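Local coordinates for protein hypothetical glycoside hydrolase (Bacteroides vulgatus, PDB 3S30) that is of unknown function but, as a putative glycoside hydrolase with a galactose-binding-like fold, probably takes part in carbohydrate metabolism, at residues Y249-E254 with Q260-H265; K110-N115 with Y119-E124; F141-S146 with G198-D203; I266-Y271 with G329-G334. All blocks are in the same frame, centred on the assembly; numbering follows the deposited sequence.

Contact 1. Residues Y249-E254 with Q260-H265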
loop_
_atom_site.group_PDB
_atom_site.type_symbol
_atom_site.label_atom_id
_atom_site.label_comp_id
_atom_site.label_asym_id
_atom_site.label_seq_id
_atom_site.Cartn_x
_atom_site.Cartn_y
_atom_site.Cartn_z
ATOM N N TYR A 249 -4.138 -5.296 -3.286
ATOM C CA TYR A 249 -3.907 -5.650 -4.683
ATOM C C TYR A 249 -2.432 -5.516 -5.090
ATOM O O TYR A 249 -1.594 -4.997 -4.343
ATOM C CB TYR A 249 -4.796 -4.817 -5.611
ATOM C CG TYR A 249 -4.490 -3.336 -5.654
ATOM C CD1 TYR A 249 -5.046 -2.466 -4.726
ATOM C CD2 TYR A 249 -3.678 -2.796 -6.649
ATOM C CE1 TYR A 249 -4.794 -1.113 -4.768
ATOM C CE2 TYR A 249 -3.407 -1.435 -6.691
ATOM C CZ TYR A 249 -3.966 -0.599 -5.737
ATOM O OH TYR A 249 -3.722 0.758 -5.761
ATOM N N ALA A 250 -2.129 -6.003 -6.289
ATOM C CA ALA A 250 -0.784 -5.928 -6.834
ATOM C C ALA A 250 -0.870 -5.669 -8.321
ATOM O O ALA A 250 -1.816 -6.106 -8.983
ATOM C CB ALA A 250 -0.011 -7.215 -6.556
ATOM N N LEU A 251 0.132 -4.966 -8.836
ATOM C CA LEU A 251 0.167 -4.550 -10.224
ATOM C C LEU A 251 1.439 -5.080 -10.879
ATOM O O LEU A 251 2.482 -5.186 -10.233
ATOM C CB LEU A 251 0.155 -3.020 -10.298
ATOM C CG LEU A 251 -0.991 -2.298 -9.579
ATOM C CD1 LEU A 251 -0.699 -0.810 -9.466
ATOM C CD2 LEU A 251 -2.307 -2.526 -10.297
ATOM N N PHE A 252 1.334 -5.416 -12.163
ATOM C CA PHE A 252 2.484 -5.753 -12.992
ATOM C C PHE A 252 2.287 -5.048 -14.321
ATOM O O PHE A 252 1.285 -5.283 -15.013
ATOM C CB PHE A 252 2.561 -7.270 -13.200
ATOM C CG PHE A 252 3.759 -7.721 -13.982
ATOM C CD1 PHE A 252 5.048 -7.425 -13.543
ATOM C CD2 PHE A 252 3.605 -8.459 -15.154
ATOM C CE1 PHE A 252 6.163 -7.847 -14.266
ATOM C CE2 PHE A 252 4.711 -8.888 -15.881
ATOM C CZ PHE A 252 5.990 -8.578 -15.439
ATOM N N TYR A 253 3.219 -4.173 -14.689
ATOM C CA TYR A 253 3.050 -3.414 -15.922
ATOM C C TYR A 253 4.333 -3.167 -16.695
ATOM O O TYR A 253 5.439 -3.327 -16.190
ATOM C CB TYR A 253 2.337 -2.090 -15.636
ATOM C CG TYR A 253 3.078 -1.160 -14.696
ATOM C CD1 TYR A 253 4.044 -0.280 -15.171
ATOM C CD2 TYR A 253 2.784 -1.137 -13.338
ATOM C CE1 TYR A 253 4.710 0.582 -14.319
ATOM C CE2 TYR A 253 3.450 -0.280 -12.476
ATOM C CZ TYR A 253 4.406 0.579 -12.969
ATOM O OH TYR A 253 5.067 1.430 -12.111
ATOM N N GLU A 254 4.144 -2.767 -17.945
ATOM C CA GLU A 254 5.229 -2.517 -18.863
ATOM C C GLU A 254 5.517 -1.022 -18.847
ATOM O O GLU A 254 4.611 -0.220 -19.031
ATOM C CB GLU A 254 4.815 -2.986 -20.251
ATOM C CG GLU A 254 5.892 -2.917 -21.293
ATOM C CD GLU A 254 5.444 -3.496 -22.628
ATOM O OE1 GLU A 254 4.659 -4.481 -22.628
ATOM O OE2 GLU A 254 5.889 -2.967 -23.669
ATOM N N GLN A 260 6.656 5.807 -16.413
ATOM C CA GLN A 260 7.636 5.123 -15.577
ATOM C C GLN A 260 7.022 4.620 -14.272
ATOM O O GLN A 260 7.559 3.706 -13.648
ATOM C CB GLN A 260 8.800 6.067 -15.259
ATOM C CG GLN A 260 9.726 6.330 -16.437
ATOM C CD GLN A 260 10.648 5.158 -16.725
ATOM O OE1 GLN A 260 11.460 4.781 -15.882
ATOM N NE2 GLN A 260 10.520 4.572 -17.915
HETATM N N MSE A 261 5.918 5.245 -13.854
HETATM C CA MSE A 261 5.206 4.871 -12.644
HETATM C C MSE A 261 3.701 5.013 -12.861
HETATM O O MSE A 261 3.261 5.838 -13.655
HETATM C CB MSE A 261 5.639 5.768 -11.478
HETATM C CG MSE A 261 7.122 5.683 -11.104
HETATM SE SE MSE A 261 7.607 4.004 -10.258
HETATM C CE MSE A 261 6.891 4.327 -8.441
ATOM N N LEU A 262 2.921 4.187 -12.168
ATOM C CA LEU A 262 1.484 4.411 -12.039
ATOM C C LEU A 262 1.245 5.059 -10.681
ATOM O O LEU A 262 2.188 5.239 -9.903
ATOM C CB LEU A 262 0.694 3.103 -12.159
ATOM C CG LEU A 262 0.886 2.314 -13.461
ATOM C CD1 LEU A 262 0.015 1.053 -13.438
ATOM C CD2 LEU A 262 0.585 3.175 -14.711
ATOM N N ASP A 263 -0.003 5.432 -10.412
ATOM C CA ASP A 263 -0.358 6.047 -9.138
ATOM C C ASP A 263 -1.759 5.612 -8.666
ATOM O O ASP A 263 -2.303 4.613 -9.159
ATOM C CB ASP A 263 -0.183 7.573 -9.208
ATOM C CG ASP A 263 -1.122 8.248 -10.214
ATOM O OD1 ASP A 263 -2.147 7.646 -10.605
ATOM O OD2 ASP A 263 -0.828 9.405 -10.607
ATOM N N GLY A 264 -2.325 6.349 -7.708
ATOM C CA GLY A 264 -3.578 5.973 -7.048
ATOM C C GLY A 264 -4.835 5.982 -7.890
ATOM O O GLY A 264 -5.888 5.541 -7.431
ATOM N N HIS A 265 -4.746 6.490 -9.115
ATOM C CA HIS A 265 -5.893 6.501 -10.027
ATOM C C HIS A 265 -6.215 5.105 -10.540
ATOM O O HIS A 265 -7.333 4.847 -10.944
ATOM C CB HIS A 265 -5.632 7.417 -11.217
ATOM C CG HIS A 265 -5.465 8.854 -10.852
ATOM N ND1 HIS A 265 -4.237 9.410 -10.565
ATOM C CD2 HIS A 265 -6.368 9.860 -10.750
ATOM C CE1 HIS A 265 -4.392 10.697 -10.294
ATOM N NE2 HIS A 265 -5.675 10.994 -10.396
#
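Tyr253, on the strand 247-254, and Leu262, on the weakly bonded strand 262-263, carry this buried contact, the ring and the isobutyl group passing one another as they cross the gap. From CB of the tyrosine, chi1 of 61° sets CG between the backbone N and the carbonyl carbon, which turns the ring toward the leucine; CG comes to 4.0 Å from Leu262 CD1. Farther out, Tyr253 CD2 lies 3.5 Å from the same methyl, and CE2 is 3.8 Å from Leu262 CG. The branch therefore sits over one ring face, a CH-pi contact with Leu262 CG 3.9 Å from the centroid of the Tyr253 ring. Leu251 extends the apolar patch along its strand, its CD1 4.4 Å from Leu262 CD1. At the tip, Tyr253 OH passes 3.5 Å from Met261 CA, while its hydrogen bonds go to the backbone O of Phe210 and to ND2 of Asn318. Tyrosine suits the place by joining an apolar face to a polar end. With an alanine at Tyr253, Leu262 would probably lose its aromatic cover, and Phe210 O and Asn318 ND2 their hydroxyl partner. Beyond Leu262 the chain bends through an Asx turn: Asp263 OD1 takes the backbone N of His265 at 3.2 Å and His265 ND1 at 2.7 Å, both from above the same face of the carboxylate, which fixes the imidazole beside helix 204-207. The contact rests mainly on apolar packing, while the buried hydroxyl is satisfied by neighbouring strands.

Contact 2. Residues K110-N115 with Y119-E124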
loop_
_atom_site.group_PDB
_atom_site.type_symbol
_atom_site.label_atom_id
_atom_site.label_comp_id
_atom_site.label_asym_id
_atom_site.label_seq_id
_atom_site.Cartn_x
_atom_site.Cartn_y
_atom_site.Cartn_z
ATOM N N LYS A 110 13.005 1.681 10.202
ATOM C CA LYS A 110 13.868 2.779 10.602
ATOM C C LYS A 110 12.980 3.971 10.929
ATOM O O LYS A 110 11.865 4.071 10.413
ATOM C CB LYS A 110 14.877 3.121 9.500
ATOM C CG LYS A 110 14.281 3.627 8.189
ATOM C CD LYS A 110 15.359 3.754 7.134
ATOM C CE LYS A 110 14.793 4.231 5.814
ATOM N NZ LYS A 110 15.803 4.240 4.713
ATOM N N THR A 111 13.465 4.855 11.801
ATOM C CA THR A 111 12.696 6.012 12.264
ATOM C C THR A 111 13.182 7.272 11.560
ATOM O O THR A 111 14.387 7.544 11.512
ATOM C CB THR A 111 12.783 6.173 13.796
ATOM O OG1 THR A 111 12.161 5.045 14.433
ATOM C CG2 THR A 111 12.096 7.454 14.259
ATOM N N VAL A 112 12.227 8.032 11.031
ATOM C CA VAL A 112 12.480 9.171 10.156
ATOM C C VAL A 112 11.756 10.405 10.695
ATOM O O VAL A 112 10.570 10.322 11.025
ATOM C CB VAL A 112 11.974 8.871 8.720
ATOM C CG1 VAL A 112 11.819 10.148 7.909
ATOM C CG2 VAL A 112 12.917 7.904 8.010
ATOM N N PRO A 113 12.468 11.556 10.785
ATOM C CA PRO A 113 11.851 12.795 11.267
ATOM C C PRO A 113 11.201 13.598 10.151
ATOM O O PRO A 113 11.694 13.588 9.025
ATOM C CB PRO A 113 13.045 13.581 11.824
ATOM C CG PRO A 113 14.183 13.176 10.931
ATOM C CD PRO A 113 13.920 11.726 10.557
ATOM N N TYR A 114 10.108 14.292 10.472
ATOM C CA TYR A 114 9.539 15.303 9.582
ATOM C C TYR A 114 8.541 16.175 10.330
ATOM O O TYR A 114 7.727 15.663 11.098
ATOM C CB TYR A 114 8.838 14.650 8.399
ATOM C CG TYR A 114 8.629 15.560 7.207
ATOM C CD1 TYR A 114 9.708 16.083 6.498
ATOM C CD2 TYR A 114 7.344 15.853 6.756
ATOM C CE1 TYR A 114 9.506 16.901 5.384
ATOM C CE2 TYR A 114 7.132 16.656 5.656
ATOM C CZ TYR A 114 8.206 17.182 4.977
ATOM O OH TYR A 114 7.952 17.971 3.887
ATOM N N ASN A 115 8.610 17.484 10.095
ATOM C CA ASN A 115 7.673 18.441 10.653
ATOM C C ASN A 115 7.467 18.240 12.156
ATOM O O ASN A 115 6.336 18.264 12.659
ATOM C CB ASN A 115 6.349 18.358 9.894
ATOM C CG ASN A 115 5.370 19.464 10.284
ATOM O OD1 ASN A 115 5.762 20.612 10.517
ATOM N ND2 ASN A 115 4.091 19.115 10.350
ATOM N N TYR A 119 8.342 8.973 12.283
ATOM C CA TYR A 119 7.552 7.817 11.833
ATOM C C TYR A 119 8.429 6.669 11.320
ATOM O O TYR A 119 9.636 6.833 11.158
ATOM C CB TYR A 119 6.548 8.248 10.762
ATOM C CG TYR A 119 7.171 8.856 9.524
ATOM C CD1 TYR A 119 7.644 8.049 8.497
ATOM C CD2 TYR A 119 7.268 10.235 9.374
ATOM C CE1 TYR A 119 8.200 8.593 7.363
ATOM C CE2 TYR A 119 7.846 10.793 8.239
ATOM C CZ TYR A 119 8.312 9.967 7.243
ATOM O OH TYR A 119 8.873 10.489 6.112
ATOM N N TYR A 120 7.827 5.503 11.083
ATOM C CA TYR A 120 8.569 4.340 10.555
ATOM C C TYR A 120 8.536 4.207 9.025
ATOM O O TYR A 120 7.509 4.453 8.386
ATOM C CB TYR A 120 8.044 3.029 11.139
ATOM C CG TYR A 120 8.266 2.799 12.623
ATOM C CD1 TYR A 120 9.430 3.225 13.277
ATOM C CD2 TYR A 120 7.316 2.107 13.369
ATOM C CE1 TYR A 120 9.614 2.981 14.637
ATOM C CE2 TYR A 120 7.498 1.852 14.713
ATOM C CZ TYR A 120 8.631 2.292 15.344
ATOM O OH TYR A 120 8.764 2.024 16.680
ATOM N N VAL A 121 9.682 3.837 8.451
ATOM C CA VAL A 121 9.765 3.353 7.073
ATOM C C VAL A 121 10.149 1.887 7.189
ATOM O O VAL A 121 11.147 1.559 7.827
ATOM C CB VAL A 121 10.825 4.126 6.219
ATOM C CG1 VAL A 121 10.810 3.633 4.776
ATOM C CG2 VAL A 121 10.568 5.648 6.247
ATOM N N LEU A 122 9.336 1.006 6.615
ATOM C CA LEU A 122 9.586 -0.423 6.692
ATOM C C LEU A 122 10.461 -0.815 5.511
ATOM O O LEU A 122 10.312 -0.274 4.413
ATOM C CB LEU A 122 8.290 -1.244 6.668
ATOM C CG LEU A 122 7.356 -1.256 7.884
ATOM C CD1 LEU A 122 6.690 0.082 8.072
ATOM C CD2 LEU A 122 6.296 -2.352 7.741
ATOM N N TYR A 123 11.374 -1.753 5.747
ATOM C CA TYR A 123 12.199 -2.296 4.684
ATOM C C TYR A 123 12.403 -3.808 4.820
ATOM O O TYR A 123 12.246 -4.371 5.895
ATOM C CB TYR A 123 13.543 -1.568 4.644
ATOM C CG TYR A 123 14.367 -1.681 5.897
ATOM C CD1 TYR A 123 14.195 -0.783 6.950
ATOM C CD2 TYR A 123 15.347 -2.671 6.027
ATOM C CE1 TYR A 123 14.968 -0.873 8.106
ATOM C CE2 TYR A 123 16.134 -2.767 7.181
ATOM C CZ TYR A 123 15.938 -1.861 8.210
ATOM O OH TYR A 123 16.701 -1.937 9.346
ATOM N N GLU A 124 12.766 -4.443 3.713
ATOM C CA GLU A 124 13.058 -5.880 3.677
ATOM C C GLU A 124 14.394 -6.104 2.971
ATOM O O GLU A 124 14.542 -5.765 1.797
ATOM C CB GLU A 124 11.944 -6.615 2.918
ATOM C CG GLU A 124 12.005 -8.155 3.010
ATOM C CD GLU A 124 11.578 -8.697 4.368
ATOM O OE1 GLU A 124 10.680 -8.099 5.002
ATOM O OE2 GLU A 124 12.134 -9.728 4.794
#
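Val112 and Tyr119 face each other as a hydrogen-bonded pair of the antiparallel hairpin formed by strands 108-114 and 117-124. Both backbone bonds of this pair, Val112 N to Tyr119 O and Tyr119 N to Val112 O, measure 2.9 Å, and Lys110 pairs in the same manner with Val121. Here packing is tight. A chi1 of 60° brings the Tyr119 ring alongside the valine, which lies over its face with CG1 3.6 Å from Tyr119 CZ; the other valine branch, CG2, meets Val121 CG2 at 3.7 Å. Tyr114 CB closes the ring edge, 4.0 Å from Tyr119 CE2, and Asn138 and Gln139 of helix 138-142 also touch the Tyr119 side chain. A glycine in place of Tyr119 would probably open a gap between Val112 and that helix. On the same face the packing thins toward exposed Lys110, whose extended chain runs beside Val121 with CE 4.0 Å from Val121 CB; on the opposite face exposed Thr111 meets the Tyr120 ring at its edge. Beta-branched and aromatic residues suit such an extended backbone. Regular backbone bonds thus set the register, while apolar groups pack round buried Tyr119.

Contact 3. Residues F141-S146 with G198-D203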
loop_
_atom_site.group_PDB
_atom_site.type_symbol
_atom_site.label_atom_id
_atom_site.label_comp_id
_atom_site.label_asym_id
_atom_site.label_seq_id
_atom_site.Cartn_x
_atom_site.Cartn_y
_atom_site.Cartn_z
ATOM N N PHE A 141 1.013 12.434 6.470
ATOM C CA PHE A 141 0.379 12.548 7.777
ATOM C C PHE A 141 1.192 13.485 8.686
ATOM O O PHE A 141 0.628 14.243 9.488
ATOM C CB PHE A 141 0.208 11.161 8.420
ATOM C CG PHE A 141 -0.657 11.170 9.651
ATOM C CD1 PHE A 141 -2.031 11.230 9.545
ATOM C CD2 PHE A 141 -0.097 11.116 10.909
ATOM C CE1 PHE A 141 -2.826 11.234 10.679
ATOM C CE2 PHE A 141 -0.886 11.126 12.043
ATOM C CZ PHE A 141 -2.252 11.184 11.929
ATOM N N ALA A 142 2.512 13.440 8.526
ATOM C CA ALA A 142 3.430 14.345 9.218
ATOM C C ALA A 142 3.139 15.853 9.000
ATOM O O ALA A 142 3.466 16.679 9.860
ATOM C CB ALA A 142 4.871 14.012 8.821
ATOM N N LEU A 143 2.539 16.207 7.862
ATOM C CA LEU A 143 2.149 17.608 7.587
ATOM C C LEU A 143 0.954 18.106 8.403
ATOM O O LEU A 143 0.832 19.310 8.606
ATOM C CB LEU A 143 1.809 17.809 6.108
ATOM C CG LEU A 143 2.905 17.599 5.051
ATOM C CD1 LEU A 143 2.314 17.846 3.656
ATOM C CD2 LEU A 143 4.125 18.486 5.266
ATOM N N THR A 144 0.087 17.192 8.857
ATOM C CA THR A 144 -1.199 17.553 9.470
ATOM C C THR A 144 -1.103 17.884 10.954
ATOM O O THR A 144 -2.083 18.346 11.539
ATOM C CB THR A 144 -2.299 16.425 9.306
ATOM O OG1 THR A 144 -2.006 15.286 10.150
ATOM C CG2 THR A 144 -2.431 15.977 7.848
ATOM N N GLY A 145 0.050 17.634 11.568
ATOM C CA GLY A 145 0.229 17.927 12.982
ATOM C C GLY A 145 1.666 17.792 13.443
ATOM O O GLY A 145 2.535 17.418 12.667
ATOM N N SER A 146 1.908 18.108 14.714
ATOM C CA SER A 146 3.217 17.917 15.340
ATOM C C SER A 146 3.096 17.080 16.616
ATOM O O SER A 146 2.003 16.903 17.148
ATOM C CB SER A 146 3.864 19.269 15.644
ATOM O OG SER A 146 4.175 19.938 14.435
ATOM N N GLY A 198 5.220 16.706 -2.323
ATOM C CA GLY A 198 4.707 17.854 -3.078
ATOM C C GLY A 198 3.249 17.729 -3.517
ATOM O O GLY A 198 2.609 18.734 -3.790
ATOM N N SER A 199 2.729 16.500 -3.584
ATOM C CA SER A 199 1.331 16.240 -3.954
ATOM C C SER A 199 0.391 15.808 -2.806
ATOM O O SER A 199 -0.813 15.725 -3.012
ATOM C CB SER A 199 1.287 15.180 -5.056
ATOM O OG SER A 199 1.935 15.661 -6.222
ATOM N N ALA A 200 0.916 15.565 -1.608
ATOM C CA ALA A 200 0.103 15.009 -0.521
ATOM C C ALA A 200 -1.170 15.809 -0.185
ATOM O O ALA A 200 -2.182 15.222 0.208
ATOM C CB ALA A 200 0.944 14.812 0.726
HETATM N N MSE A 201 -1.117 17.127 -0.344
HETATM C CA MSE A 201 -2.240 18.005 0.002
HETATM C C MSE A 201 -3.153 18.397 -1.151
HETATM O O MSE A 201 -4.335 18.636 -0.933
HETATM C CB MSE A 201 -1.726 19.277 0.655
HETATM C CG MSE A 201 -1.162 19.056 2.024
HETATM SE SE MSE A 201 -0.769 20.766 2.845
HETATM C CE MSE A 201 -0.761 20.110 4.678
ATOM N N SER A 202 -2.610 18.485 -2.360
ATOM C CA SER A 202 -3.383 18.931 -3.524
ATOM C C SER A 202 -3.994 17.762 -4.311
ATOM O O SER A 202 -5.064 17.911 -4.901
ATOM C CB SER A 202 -2.501 19.789 -4.448
ATOM O OG SER A 202 -1.360 19.063 -4.904
ATOM N N ASP A 203 -3.313 16.611 -4.315
ATOM C CA ASP A 203 -3.702 15.477 -5.164
ATOM C C ASP A 203 -3.278 14.129 -4.567
ATOM O O ASP A 203 -2.372 13.477 -5.076
ATOM C CB ASP A 203 -3.087 15.672 -6.559
ATOM C CG ASP A 203 -3.765 14.834 -7.644
ATOM O OD1 ASP A 203 -4.640 14.002 -7.330
ATOM O OD2 ASP A 203 -3.402 15.015 -8.827
#
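This is a small, purely apolar contact between two connecting segments, Leu143, in the segment that follows from helix 138-142, against Met201 and Ala200 in the loop that leads from strand 193-195 to helix 204-207. Leu143 and Met201, a selenomethionine in the crystal, approach at a slant. The methionine chain is extended beyond CG, with chi2 of -172°, and this reach carries its terminal CE to 3.7 Å from Leu143 CB. The same methyl is 4.0 Å from Leu143 CD1, and Met201 CG lies equally far from that leucine methyl, so the branch nests along the methionine chain. Ala200 CB adds a lighter touch, 4.4 Å from Leu143 CD1; its single methyl suits a buried spot. A long, pliant methionine can follow the outline of its partner.

Each segment has its own bonds. Thr144 OG1 gives a hydrogen bond of 2.9 Å to Phe141 O, in the carbonyl plane on a lone pair, and the backbone N of Thr144 binds the same oxygen, so Phe141 O is gripped twice. In the other loop Asp203 N bonds to Ser199 O at 3.0 Å, and Asp203 takes the N-cap position of helix 204-207. Tyr114 of the hairpin and Ile197 pack on Leu143 as well. Such apolar packing between connections is consistent with a beta-rich domain of galactose-binding-like fold.

Contact 4. Residues I266-Y271 with G329-G334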
loop_
_atom_site.group_PDB
_atom_site.type_symbol
_atom_site.label_atom_id
_atom_site.label_comp_id
_atom_site.label_asym_id
_atom_site.label_seq_id
_atom_site.Cartn_x
_atom_site.Cartn_y
_atom_site.Cartn_z
ATOM N N ILE A 266 -5.228 4.216 -10.527
ATOM C CA ILE A 266 -5.395 2.848 -10.998
ATOM C C ILE A 266 -6.540 2.127 -10.264
ATOM O O ILE A 266 -7.354 1.453 -10.892
ATOM C CB ILE A 266 -4.057 2.059 -10.876
ATOM C CG1 ILE A 266 -4.070 0.809 -11.747
ATOM C CG2 ILE A 266 -3.762 1.681 -9.428
ATOM C CD1 ILE A 266 -4.116 1.123 -13.256
ATOM N N ALA A 267 -6.633 2.310 -8.947
ATOM C CA ALA A 267 -7.685 1.676 -8.155
ATOM C C ALA A 267 -9.056 2.350 -8.325
ATOM O O ALA A 267 -10.063 1.803 -7.876
ATOM C CB ALA A 267 -7.285 1.632 -6.664
ATOM N N LYS A 268 -9.096 3.533 -8.937
ATOM C CA LYS A 268 -10.364 4.235 -9.206
ATOM C C LYS A 268 -10.874 3.991 -10.629
ATOM O O LYS A 268 -11.969 4.438 -10.988
ATOM C CB LYS A 268 -10.208 5.745 -8.959
ATOM C CG LYS A 268 -10.725 6.239 -7.599
ATOM C CD LYS A 268 -10.257 5.388 -6.415
ATOM C CE LYS A 268 -10.962 5.823 -5.135
ATOM N NZ LYS A 268 -11.008 4.778 -4.083
ATOM N N ASN A 269 -10.079 3.268 -11.420
ATOM C CA ASN A 269 -10.377 3.014 -12.818
ATOM C C ASN A 269 -10.417 1.537 -13.174
ATOM O O ASN A 269 -9.912 1.133 -14.218
ATOM C CB ASN A 269 -9.336 3.728 -13.679
ATOM C CG ASN A 269 -9.806 5.061 -14.146
ATOM O OD1 ASN A 269 -9.232 6.094 -13.798
ATOM N ND2 ASN A 269 -10.877 5.059 -14.923
ATOM N N ASN A 270 -11.022 0.736 -12.301
ATOM C CA ASN A 270 -11.148 -0.706 -12.514
ATOM C C ASN A 270 -9.788 -1.402 -12.761
ATOM O O ASN A 270 -9.734 -2.461 -13.370
ATOM C CB ASN A 270 -12.134 -0.960 -13.679
ATOM C CG ASN A 270 -12.634 -2.406 -13.741
ATOM O OD1 ASN A 270 -13.221 -2.917 -12.789
ATOM N ND2 ASN A 270 -12.401 -3.063 -14.871
ATOM N N TYR A 271 -8.696 -0.803 -12.284
ATOM C CA TYR A 271 -7.329 -1.311 -12.537
ATOM C C TYR A 271 -6.948 -1.321 -14.040
ATOM O O TYR A 271 -6.152 -2.154 -14.481
ATOM C CB TYR A 271 -7.129 -2.690 -11.847
ATOM C CG TYR A 271 -7.518 -2.628 -10.378
ATOM C CD1 TYR A 271 -6.595 -2.247 -9.414
ATOM C CD2 TYR A 271 -8.827 -2.877 -9.970
ATOM C CE1 TYR A 271 -6.953 -2.144 -8.073
ATOM C CE2 TYR A 271 -9.201 -2.767 -8.636
ATOM C CZ TYR A 271 -8.256 -2.398 -7.690
ATOM O OH TYR A 271 -8.615 -2.288 -6.367
ATOM N N GLY A 329 -10.171 5.323 1.299
ATOM C CA GLY A 329 -9.455 6.339 2.057
ATOM C C GLY A 329 -8.602 7.244 1.198
ATOM O O GLY A 329 -8.177 8.306 1.646
ATOM N N ASP A 330 -8.354 6.831 -0.038
ATOM C CA ASP A 330 -7.607 7.639 -1.009
ATOM C C ASP A 330 -8.385 8.884 -1.400
ATOM O O ASP A 330 -7.787 9.907 -1.725
ATOM C CB ASP A 330 -7.218 6.813 -2.249
ATOM C CG ASP A 330 -8.411 6.103 -2.907
ATOM O OD1 ASP A 330 -9.554 6.135 -2.371
ATOM O OD2 ASP A 330 -8.193 5.492 -3.973
ATOM N N VAL A 331 -9.709 8.790 -1.350
ATOM C CA VAL A 331 -10.610 9.936 -1.525
ATOM C C VAL A 331 -11.351 10.264 -0.197
ATOM O O VAL A 331 -12.461 10.809 -0.201
ATOM C CB VAL A 331 -11.629 9.694 -2.690
ATOM C CG1 VAL A 331 -10.902 9.575 -4.027
ATOM C CG2 VAL A 331 -12.496 8.451 -2.432
ATOM N N PHE A 332 -10.714 9.935 0.929
ATOM C CA PHE A 332 -11.168 10.351 2.262
ATOM C C PHE A 332 -12.568 9.830 2.651
ATOM O O PHE A 332 -13.356 10.518 3.313
ATOM C CB PHE A 332 -11.057 11.881 2.385
ATOM C CG PHE A 332 -9.746 12.406 1.893
ATOM C CD1 PHE A 332 -8.571 12.136 2.601
ATOM C CD2 PHE A 332 -9.662 13.092 0.689
ATOM C CE1 PHE A 332 -7.339 12.573 2.134
ATOM C CE2 PHE A 332 -8.430 13.532 0.215
ATOM C CZ PHE A 332 -7.266 13.271 0.945
ATOM N N GLN A 333 -12.846 8.602 2.231
ATOM C CA GLN A 333 -13.998 7.845 2.687
ATOM C C GLN A 333 -13.488 6.637 3.479
ATOM O O GLN A 333 -13.031 5.647 2.912
ATOM C CB GLN A 333 -14.836 7.386 1.496
ATOM C CG GLN A 333 -15.349 8.541 0.622
ATOM C CD GLN A 333 -16.250 8.066 -0.503
ATOM O OE1 GLN A 333 -16.588 6.877 -0.594
ATOM N NE2 GLN A 333 -16.645 8.990 -1.369
ATOM N N GLY A 334 -13.563 6.718 4.801
ATOM C CA GLY A 334 -13.031 5.655 5.633
ATOM C C GLY A 334 -13.296 5.907 7.093
ATOM O O GLY A 334 -13.760 6.984 7.473
#
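The carboxylate of Asp330 is the flat group that meets the other segment, and Lys268 reaches across to it from the other loop. Lys268 NZ takes the syn lone pair of Asp330 OD1, the side next to the other oxygen, in a salt bridge of 2.6 Å; a second, weak bond of 2.9 Å runs from NZ to OD2. On the 329-334 side, a face of the Phe332 ring carries Asp330 O, 4.2 Å above the plane and offset toward the rim. Asp330 stands in a short 3-10 turn, and its chi1 of 53° swings the carboxylate over its own backbone, where OD1 also receives a weak bond from Val331 N. The salt bridge links two surface loops of the beta-rich domain, one between strands 262-263 and 276-281, the other between strands 317-324 and 339-349. Lysine suits the span, since its long chain bridges backbones whose CA atoms, in Lys268 and Asp330, are 9.3 Å apart. Its methylene part is useful too: CE packs 3.9 Å from Val331 CG1. The ammonium has another partner in Asp328 OD1, a second salt bridge, so the charge is shared between two carboxylates, which would probably keep the lysine protonated. Leu205 of helix 204-207 touches Asp330.

In the fold
Along the chain the contacts follow in the order 2, 3, 1, 4, each closing before the next opens. Contacts 1 and 4 are neighbours, centres about 13 Å apart, joined where Tyr249 packs edge-to-face on Tyr271 and Leu251 meets Ile266. Contacts 2 and 3 form a second pair, about 16 Å between centres: Asn115 ND2 bonds to Ala142 O, tying the hairpin to the region of helix 138-142. Contacts 2 and 4 lie on opposite sides of the chain's centre, their centres about 25 Å apart. At the hairpin, Glu124 holds Asn105, a ligand of the bound sodium ion. One pair thus gathers at strand 247-254, the other at the hairpin, tying together separate parts of the putative carbohydrate metabolism domain.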